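Side-chain contacts in probable aminotransferase (Pseudomonas aeruginosa, PDB 5YKR), which belongs to the class-III aminotransferases, enzymes that carry pyridoxal phosphate as their cofactor, and is probably an aminotransferase itself: residues 82-87 and 426-431; 226-231 and 378-383; 357-362 and 384-389. All coordinates share one frame; numbering follows the deposited sequence.

Contact 1: 82-87 and 426-431; sequences LGDSGA and PFHNMA
The Phe427 ring has Pro426 CG over the centre of one face and the carboxyl carbon of Asp84 at its edge, while the imidazole of His428 receives Asp84 OD1 at its own edge. The carboxylate touches both rings but is turned differently to each. It stands 74° from the phenyl plane and only 20° from the imidazole plane. Asp84 OD2 lies 3.5 Å from Phe427 CD2, coming in obliquely, and Asp84 OD1 is likewise 3.5 Å from His428 ND1, a close polar approach rather than a hydrogen bond. Asp84 CG is anti to the backbone N (chi1 -168°), which carries the carboxylate across to the 426-431 segment. OD1 is hydrogen-bonded to Thr425 OG1, just before that segment.

Ser85 makes a lesser touch, its OG 3.7 Å from Met430 CE. The long, flexible methionine reaches over to it with a chain bent at chi2, while the hydroxyl is hydrogen-bonded to Arg385 in the neighbouring strand. Asp84 and Ser85 are the central residues of a type I' turn from Gly83 to Gly86. Gly83, with positive phi, suits its start, and Gly86 has no side chain to collide with Gly83 O. Asp84 packs on Thr328, and Phe427 on Ile320, both of the second subunit.

The buried carboxylate lies near the C-H group at Phe427 CD2, which may be mildly favourable; the Thr425 bond would limit the carboxylate's rotation at the dimer interface.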
loop_
_atom_site.group_PDB
_atom_site.type_symbol
_atom_site.label_atom_id
_atom_site.label_comp_id
_atom_site.label_asym_id
_atom_site.label_seq_id
_atom_site.Cartn_x
_atom_site.Cartn_y
_atom_site.Cartn_z
ATOM N N LEU A 82 18.271 -8.384 -3.788
ATOM C CA LEU A 82 17.920 -7.694 -2.525
ATOM C C LEU A 82 16.440 -7.285 -2.518
ATOM O O LEU A 82 16.085 -6.106 -2.293
ATOM C CB LEU A 82 18.860 -6.532 -2.268
ATOM C CG LEU A 82 20.318 -6.946 -2.055
ATOM C CD1 LEU A 82 21.220 -5.714 -1.941
ATOM C CD2 LEU A 82 20.458 -7.833 -0.810
ATOM N N GLY A 83 15.574 -8.261 -2.795
ATOM C CA GLY A 83 14.128 -7.990 -2.723
ATOM C C GLY A 83 13.662 -7.010 -3.783
ATOM O O GLY A 83 12.714 -6.273 -3.599
ATOM N N ASP A 84 14.306 -7.042 -4.936
ATOM C CA ASP A 84 14.105 -6.022 -5.982
ATOM C C ASP A 84 14.235 -4.629 -5.413
ATOM O O ASP A 84 13.377 -3.769 -5.627
ATOM C CB ASP A 84 12.781 -6.237 -6.728
ATOM C CG ASP A 84 12.681 -5.414 -7.959
ATOM O OD1 ASP A 84 13.714 -5.377 -8.730
ATOM O OD2 ASP A 84 11.592 -4.868 -8.216
ATOM N N SER A 85 15.303 -4.452 -4.613
ATOM C CA SER A 85 15.625 -3.199 -3.932
ATOM C C SER A 85 14.855 -2.962 -2.605
ATOM O O SER A 85 15.231 -2.079 -1.853
ATOM C CB SER A 85 15.582 -1.990 -4.886
ATOM O OG SER A 85 16.324 -2.313 -6.039
ATOM N N GLY A 86 13.823 -3.780 -2.297
ATOM C CA GLY A 86 13.124 -3.671 -1.007
ATOM C C GLY A 86 14.042 -3.941 0.200
ATOM O O GLY A 86 13.803 -3.495 1.312
ATOM N N ALA A 87 15.077 -4.711 -0.038
ATOM C CA ALA A 87 16.116 -5.019 0.949
ATOM C C ALA A 87 17.483 -4.421 0.570
ATOM O O ALA A 87 18.528 -5.036 0.767
ATOM C CB ALA A 87 16.228 -6.544 1.170
ATOM N N PRO A 426 14.878 -10.318 -11.367
ATOM C CA PRO A 426 14.526 -10.753 -12.717
ATOM C C PRO A 426 14.051 -9.651 -13.585
ATOM O O PRO A 426 13.963 -9.841 -14.788
ATOM C CB PRO A 426 13.435 -11.785 -12.493
ATOM C CG PRO A 426 12.896 -11.509 -11.175
ATOM C CD PRO A 426 14.013 -10.922 -10.351
ATOM N N PHE A 427 13.765 -8.486 -13.021
ATOM C CA PHE A 427 13.098 -7.401 -13.786
ATOM C C PHE A 427 14.037 -6.428 -14.422
ATOM O O PHE A 427 13.610 -5.505 -15.086
ATOM C CB PHE A 427 12.117 -6.628 -12.886
ATOM C CG PHE A 427 11.296 -7.513 -12.010
ATOM C CD1 PHE A 427 10.471 -8.461 -12.540
ATOM C CD2 PHE A 427 11.373 -7.412 -10.631
ATOM C CE1 PHE A 427 9.739 -9.326 -11.700
ATOM C CE2 PHE A 427 10.656 -8.221 -9.818
ATOM C CZ PHE A 427 9.863 -9.215 -10.333
ATOM N N HIS A 428 15.343 -6.605 -14.175
ATOM C CA HIS A 428 16.346 -5.631 -14.637
ATOM C C HIS A 428 17.593 -6.424 -15.036
ATOM O O HIS A 428 17.714 -7.577 -14.685
ATOM C CB HIS A 428 16.692 -4.605 -13.505
ATOM C CG HIS A 428 15.515 -3.830 -12.976
ATOM N ND1 HIS A 428 14.812 -4.111 -11.815
ATOM C CD2 HIS A 428 14.877 -2.794 -13.550
ATOM C CE1 HIS A 428 13.801 -3.247 -11.710
ATOM N NE2 HIS A 428 13.846 -2.415 -12.729
ATOM N N ASN A 429 18.585 -5.769 -15.620
ATOM C CA ASN A 429 19.926 -6.338 -15.785
ATOM C C ASN A 429 20.863 -5.642 -14.810
ATOM O O ASN A 429 21.958 -5.151 -15.178
ATOM C CB ASN A 429 20.403 -6.169 -17.232
ATOM C CG ASN A 429 19.526 -6.923 -18.193
ATOM O OD1 ASN A 429 19.481 -8.172 -18.130
ATOM N ND2 ASN A 429 18.788 -6.185 -19.081
ATOM N N MET A 430 20.413 -5.559 -13.547
ATOM C CA MET A 430 21.091 -4.748 -12.539
ATOM C C MET A 430 21.640 -5.644 -11.422
ATOM O O MET A 430 21.199 -6.747 -11.213
ATOM C CB MET A 430 20.165 -3.644 -11.921
ATOM C CG MET A 430 19.171 -4.111 -10.858
ATOM S SD MET A 430 19.845 -3.928 -9.198
ATOM C CE MET A 430 18.450 -4.467 -8.211
ATOM N N ALA A 431 22.625 -5.094 -10.705
ATOM C CA ALA A 431 23.122 -5.652 -9.447
ATOM C C ALA A 431 23.234 -4.487 -8.476
ATOM O O ALA A 431 23.639 -3.365 -8.842
ATOM C CB ALA A 431 24.508 -6.268 -9.641
#

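Contact 2: 226-231 and 378-383; sequences EPFMTN and HVTRIG
Phe228 and Ile382 run antiparallel alongside one another, so that the isoleucine lays its CG2 methyl over the centre of the phenyl face, at a modelled spacing too tight to be trusted. Thr380 meets the same ring differently. Its CG2 methyl approaches the ring edge near the ring plane, 3.8 Å from Phe228 CZ. One aromatic thus packs against two residues of strand 378-382 that both point their side chains at it, whereas Arg381 between them points away, as beta alternation requires. With CG anti to the backbone N (chi1 -174°), the phenyl group extends to the strand from its loop; Pro237 and Tyr271 also pack on it. Phenylalanine suits this place because its flat face can receive a methyl. Beta-branched isoleucine suits an extended strand and offers two apolar arms, CG2 to the ring and CD1 to Thr230.

Thr230 lies roughly perpendicular to Ile382, its CG2 3.7 Å from Ile382 CD1. A threonine fits here because it has one apolar and one polar arm. Its methyl meets the isoleucine, while OG1, lying between the backbone N and the carbonyl carbon (chi1 67°), donates to the syn lone pair of Glu226 OE2 at 2.6 Å. The other carboxylate oxygen is used too: Thr230 N binds Glu226 OE1 at 2.9 Å, approaching from above the carboxylate plane.

The contact itself is apolar; Thr230 N and OG1 are bonded to Glu226, and OG1 also to His262. This two-point grip by Glu226 would steady the loop just before Asn231, whose OD1 makes a weak hydrogen bond to O3 of the cofactor-bearing residue LLP at position 286.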
loop_
_atom_site.group_PDB
_atom_site.type_symbol
_atom_site.label_atom_id
_atom_site.label_comp_id
_atom_site.label_asym_id
_atom_site.label_seq_id
_atom_site.Cartn_x
_atom_site.Cartn_y
_atom_site.Cartn_z
ATOM N N GLU A 226 11.746 10.028 -12.162
ATOM C CA GLU A 226 13.025 9.717 -11.522
ATOM C C GLU A 226 14.029 10.775 -11.980
ATOM O O GLU A 226 13.939 11.296 -13.098
ATOM C CB GLU A 226 13.530 8.348 -11.912
ATOM C CG GLU A 226 12.674 7.184 -11.432
ATOM C CD GLU A 226 13.387 5.891 -11.759
ATOM O OE1 GLU A 226 13.240 5.395 -12.933
ATOM O OE2 GLU A 226 14.134 5.375 -10.896
ATOM N N PRO A 227 15.040 11.071 -11.157
ATOM C CA PRO A 227 16.087 11.999 -11.627
ATOM C C PRO A 227 17.081 11.388 -12.608
ATOM O O PRO A 227 17.852 12.101 -13.257
ATOM C CB PRO A 227 16.750 12.433 -10.312
ATOM C CG PRO A 227 16.602 11.245 -9.410
ATOM C CD PRO A 227 15.292 10.601 -9.771
ATOM N N PHE A 228 17.048 10.059 -12.680
ATOM C CA PHE A 228 17.925 9.244 -13.525
ATOM C C PHE A 228 17.072 8.002 -13.737
ATOM O O PHE A 228 16.640 7.405 -12.743
ATOM C CB PHE A 228 19.216 9.030 -12.715
ATOM C CG PHE A 228 20.336 8.336 -13.428
ATOM C CD1 PHE A 228 20.252 7.030 -13.853
ATOM C CD2 PHE A 228 21.553 8.997 -13.542
ATOM C CE1 PHE A 228 21.331 6.426 -14.475
ATOM C CE2 PHE A 228 22.632 8.423 -14.168
ATOM C CZ PHE A 228 22.513 7.130 -14.618
ATOM N N MET A 229 16.679 7.700 -14.986
ATOM C CA MET A 229 15.701 6.624 -15.155
ATOM C C MET A 229 16.365 5.279 -14.869
ATOM O O MET A 229 17.516 5.049 -15.271
ATOM C CB MET A 229 15.065 6.635 -16.548
ATOM C CG MET A 229 14.490 7.968 -16.918
ATOM S SD MET A 229 13.657 8.002 -18.544
ATOM C CE MET A 229 12.220 6.956 -18.256
ATOM N N THR A 230 15.653 4.387 -14.207
ATOM C CA THR A 230 16.193 3.086 -13.805
ATOM C C THR A 230 15.328 1.915 -14.153
ATOM O O THR A 230 15.688 0.780 -13.862
ATOM C CB THR A 230 16.458 3.024 -12.286
ATOM O OG1 THR A 230 15.216 3.081 -11.583
ATOM C CG2 THR A 230 17.392 4.160 -11.846
ATOM N N ASN A 231 14.204 2.159 -14.821
ATOM C CA ASN A 231 13.227 1.107 -15.066
ATOM C C ASN A 231 13.035 0.768 -16.543
ATOM O O ASN A 231 11.999 0.229 -16.929
ATOM C CB ASN A 231 11.934 1.461 -14.343
ATOM C CG ASN A 231 12.055 1.396 -12.826
ATOM O OD1 ASN A 231 11.799 2.410 -12.062
ATOM N ND2 ASN A 231 12.349 0.226 -12.372
ATOM N N HIS A 378 26.585 -1.795 -23.145
ATOM C CA HIS A 378 27.314 -0.895 -22.236
ATOM C C HIS A 378 26.777 -1.089 -20.831
ATOM O O HIS A 378 25.688 -1.641 -20.654
ATOM C CB HIS A 378 27.228 0.590 -22.635
ATOM C CG HIS A 378 25.874 1.180 -22.455
ATOM N ND1 HIS A 378 24.843 0.967 -23.341
ATOM C CD2 HIS A 378 25.367 1.892 -21.427
ATOM C CE1 HIS A 378 23.746 1.538 -22.853
ATOM N NE2 HIS A 378 24.046 2.126 -21.702
ATOM N N VAL A 379 27.546 -0.604 -19.877
ATOM C CA VAL A 379 27.178 -0.645 -18.478
ATOM C C VAL A 379 27.259 0.729 -17.858
ATOM O O VAL A 379 28.144 1.524 -18.176
ATOM C CB VAL A 379 28.029 -1.702 -17.699
ATOM C CG1 VAL A 379 29.536 -1.354 -17.603
ATOM C CG2 VAL A 379 27.502 -1.937 -16.296
ATOM N N THR A 380 26.308 0.969 -16.927
ATOM C CA THR A 380 26.162 2.236 -16.208
ATOM C C THR A 380 26.051 1.987 -14.704
ATOM O O THR A 380 25.505 0.985 -14.294
ATOM C CB THR A 380 24.908 2.977 -16.706
ATOM O OG1 THR A 380 25.055 3.213 -18.117
ATOM C CG2 THR A 380 24.695 4.304 -16.017
ATOM N N ARG A 381 26.564 2.916 -13.890
ATOM C CA ARG A 381 26.460 2.828 -12.423
ATOM C C ARG A 381 25.929 4.151 -11.869
ATOM O O ARG A 381 26.325 5.249 -12.295
ATOM C CB ARG A 381 27.821 2.496 -11.801
ATOM C CG ARG A 381 27.786 2.460 -10.268
ATOM C CD ARG A 381 29.063 1.935 -9.670
ATOM N NE ARG A 381 30.149 2.900 -9.804
ATOM C CZ ARG A 381 30.422 3.860 -8.937
ATOM N NH1 ARG A 381 29.671 4.035 -7.830
ATOM N NH2 ARG A 381 31.474 4.653 -9.159
ATOM N N ILE A 382 24.999 4.039 -10.919
ATOM C CA ILE A 382 24.570 5.154 -10.085
ATOM C C ILE A 382 24.761 4.719 -8.641
ATOM O O ILE A 382 23.953 3.975 -8.071
ATOM C CB ILE A 382 23.130 5.643 -10.361
ATOM C CG1 ILE A 382 22.147 4.538 -10.559
ATOM C CG2 ILE A 382 23.173 6.549 -11.544
ATOM C CD1 ILE A 382 20.729 5.056 -10.393
ATOM N N GLY A 383 25.898 5.136 -8.076
ATOM C CA GLY A 383 26.202 4.764 -6.711
ATOM C C GLY A 383 26.335 3.263 -6.519
ATOM O O GLY A 383 27.227 2.646 -7.087
#

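Contact 3: 357-362 and 384-389; sequences QLAAQL and ARVEYL
Ala359 and Leu362 of helix 349-372 rest on Val386 of strand 385-389 in an alpha/beta layer, the helix covering one face of a three-stranded antiparallel sheet. The tight part lies where the helix comes nearest the residue just before the strand: the CA atoms of Ala359 and Ala384 are 5.2 Å apart. Only a small side chain suits so close an approach, and Ala359 CB sits 3.7 Å from Ala384 O. Two residues on, Val386 uses both branches. Its CG2 lies 3.5 Å from Ala359 O and 4.0 Å from Ala359 CB, while CG1 turns to the leucine. A beta-branched valine suits the extended backbone and offers a broad apolar face.

The helix surface turned from the strand is nearer solvent: Gln357 is exposed, and Ala360 and Gln361 partly so, although Gln361 packs on Val442 and Glu443 of helix 439-456. Leu362 lies at the buried margin between these surroundings, touching both the strand and Val442. Its CG is anti to the backbone N (chi1 -170°), which extends the side chain toward the sheet and brings Leu362 CD2 to 3.7 Å from Val386 CG1.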
loop_
_atom_site.group_PDB
_atom_site.type_symbol
_atom_site.label_atom_id
_atom_site.label_comp_id
_atom_site.label_asym_id
_atom_site.label_seq_id
_atom_site.Cartn_x
_atom_site.Cartn_y
_atom_site.Cartn_z
ATOM N N GLN A 357 32.256 1.367 -3.334
ATOM C CA GLN A 357 33.491 0.675 -3.691
ATOM C C GLN A 357 33.187 -0.672 -4.388
ATOM O O GLN A 357 33.782 -1.031 -5.421
ATOM C CB GLN A 357 34.350 0.452 -2.428
ATOM C CG GLN A 357 35.598 -0.387 -2.634
ATOM C CD GLN A 357 36.270 -0.709 -1.321
ATOM O OE1 GLN A 357 36.247 -1.859 -0.839
ATOM N NE2 GLN A 357 36.891 0.289 -0.737
ATOM N N LEU A 358 32.264 -1.425 -3.795
ATOM C CA LEU A 358 31.938 -2.750 -4.328
ATOM C C LEU A 358 31.193 -2.630 -5.665
ATOM O O LEU A 358 31.435 -3.420 -6.583
ATOM C CB LEU A 358 31.187 -3.613 -3.302
ATOM C CG LEU A 358 31.974 -4.283 -2.170
ATOM C CD1 LEU A 358 32.877 -5.351 -2.746
ATOM C CD2 LEU A 358 32.862 -3.306 -1.448
ATOM N N ALA A 359 30.298 -1.636 -5.768
ATOM C CA ALA A 359 29.580 -1.407 -7.027
ATOM C C ALA A 359 30.529 -0.977 -8.149
ATOM O O ALA A 359 30.383 -1.410 -9.291
ATOM C CB ALA A 359 28.442 -0.435 -6.816
ATOM N N ALA A 360 31.508 -0.138 -7.826
ATOM C CA ALA A 360 32.502 0.263 -8.817
ATOM C C ALA A 360 33.304 -0.903 -9.296
ATOM O O ALA A 360 33.588 -1.002 -10.482
ATOM C CB ALA A 360 33.404 1.322 -8.244
ATOM N N GLN A 361 33.649 -1.819 -8.386
ATOM C CA GLN A 361 34.378 -3.033 -8.750
ATOM C C GLN A 361 33.521 -3.871 -9.725
ATOM O O GLN A 361 33.994 -4.390 -10.715
ATOM C CB GLN A 361 34.744 -3.828 -7.482
ATOM C CG GLN A 361 35.455 -5.191 -7.685
ATOM C CD GLN A 361 35.436 -6.096 -6.433
ATOM O OE1 GLN A 361 35.119 -5.628 -5.333
ATOM N NE2 GLN A 361 35.773 -7.392 -6.604
ATOM N N LEU A 362 32.233 -4.009 -9.412
ATOM C CA LEU A 362 31.328 -4.822 -10.216
ATOM C C LEU A 362 31.177 -4.202 -11.619
ATOM O O LEU A 362 31.269 -4.915 -12.635
ATOM C CB LEU A 362 29.971 -4.971 -9.477
ATOM C CG LEU A 362 29.002 -5.995 -10.083
ATOM C CD1 LEU A 362 28.116 -6.587 -8.974
ATOM C CD2 LEU A 362 28.172 -5.382 -11.193
ATOM N N ALA A 384 25.437 2.688 -5.727
ATOM C CA ALA A 384 25.420 1.274 -5.401
ATOM C C ALA A 384 24.780 0.376 -6.447
ATOM O O ALA A 384 24.781 -0.861 -6.281
ATOM C CB ALA A 384 24.720 1.065 -4.079
ATOM N N ARG A 385 24.194 0.961 -7.514
ATOM C CA ARG A 385 23.361 0.215 -8.443
ATOM C C ARG A 385 24.010 0.221 -9.833
ATOM O O ARG A 385 24.374 1.288 -10.321
ATOM C CB ARG A 385 21.962 0.888 -8.483
ATOM C CG ARG A 385 20.883 0.156 -9.233
ATOM C CD ARG A 385 19.620 1.000 -9.288
ATOM N NE ARG A 385 18.548 0.189 -9.854
ATOM C CZ ARG A 385 17.729 -0.621 -9.134
ATOM N NH1 ARG A 385 17.808 -0.688 -7.812
ATOM N NH2 ARG A 385 16.902 -1.416 -9.767
ATOM N N VAL A 386 24.174 -0.974 -10.431
ATOM C CA VAL A 386 24.900 -1.131 -11.705
ATOM C C VAL A 386 24.007 -1.884 -12.703
ATOM O O VAL A 386 23.445 -2.929 -12.350
ATOM C CB VAL A 386 26.180 -1.981 -11.476
ATOM C CG1 VAL A 386 26.963 -2.233 -12.764
ATOM C CG2 VAL A 386 27.080 -1.287 -10.440
ATOM N N GLU A 387 23.887 -1.368 -13.939
ATOM C CA GLU A 387 23.045 -2.070 -14.929
ATOM C C GLU A 387 23.638 -1.934 -16.312
ATOM O O GLU A 387 24.062 -0.850 -16.698
ATOM C CB GLU A 387 21.621 -1.491 -14.889
ATOM C CG GLU A 387 20.632 -2.147 -15.847
ATOM C CD GLU A 387 19.180 -2.065 -15.395
ATOM O OE1 GLU A 387 18.895 -1.266 -14.455
ATOM O OE2 GLU A 387 18.317 -2.758 -16.022
ATOM N N TYR A 388 23.544 -3.029 -17.065
ATOM C CA TYR A 388 23.928 -3.011 -18.463
ATOM C C TYR A 388 22.683 -3.071 -19.401
ATOM O O TYR A 388 21.553 -3.418 -18.978
ATOM C CB TYR A 388 24.943 -4.085 -18.796
ATOM C CG TYR A 388 24.610 -5.462 -18.310
ATOM C CD1 TYR A 388 23.890 -6.371 -19.125
ATOM C CD2 TYR A 388 25.028 -5.901 -17.060
ATOM C CE1 TYR A 388 23.571 -7.629 -18.662
ATOM C CE2 TYR A 388 24.739 -7.184 -16.618
ATOM C CZ TYR A 388 24.050 -8.045 -17.441
ATOM O OH TYR A 388 23.713 -9.303 -17.057
ATOM N N LEU A 389 22.896 -2.650 -20.636
ATOM C CA LEU A 389 21.857 -2.572 -21.656
ATOM C C LEU A 389 22.482 -3.054 -22.952
ATOM O O LEU A 389 23.686 -2.829 -23.208
ATOM C CB LEU A 389 21.402 -1.113 -21.849
ATOM C CG LEU A 389 20.145 -0.553 -21.214
ATOM C CD1 LEU A 389 20.043 0.932 -21.507
ATOM C CD2 LEU A 389 18.876 -1.343 -21.597
#

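The three contacts meet on the antiparallel sheet 378-382, 385-389, 430-432, whose central strand belongs to contact 3. Contact 3 lies on the helix-covered face; contacts 1 and 2 bring loops from earlier in the chain to the other face. Their centres are about 13 Å apart for contacts 1 and 2 and for 1 and 3, and about 10 Å for 2 and 3. Along the chain, 82-87 and 426-431 enclose everything else, while contacts 2 and 3 alternate. Backbone pairing of Ala431 with Val386 joins contacts 1 and 3, and a weak Asn231–His428 bond joins 2 and 1. The sheet thus links its helix layer to loops near the cofactor and the dimer interface.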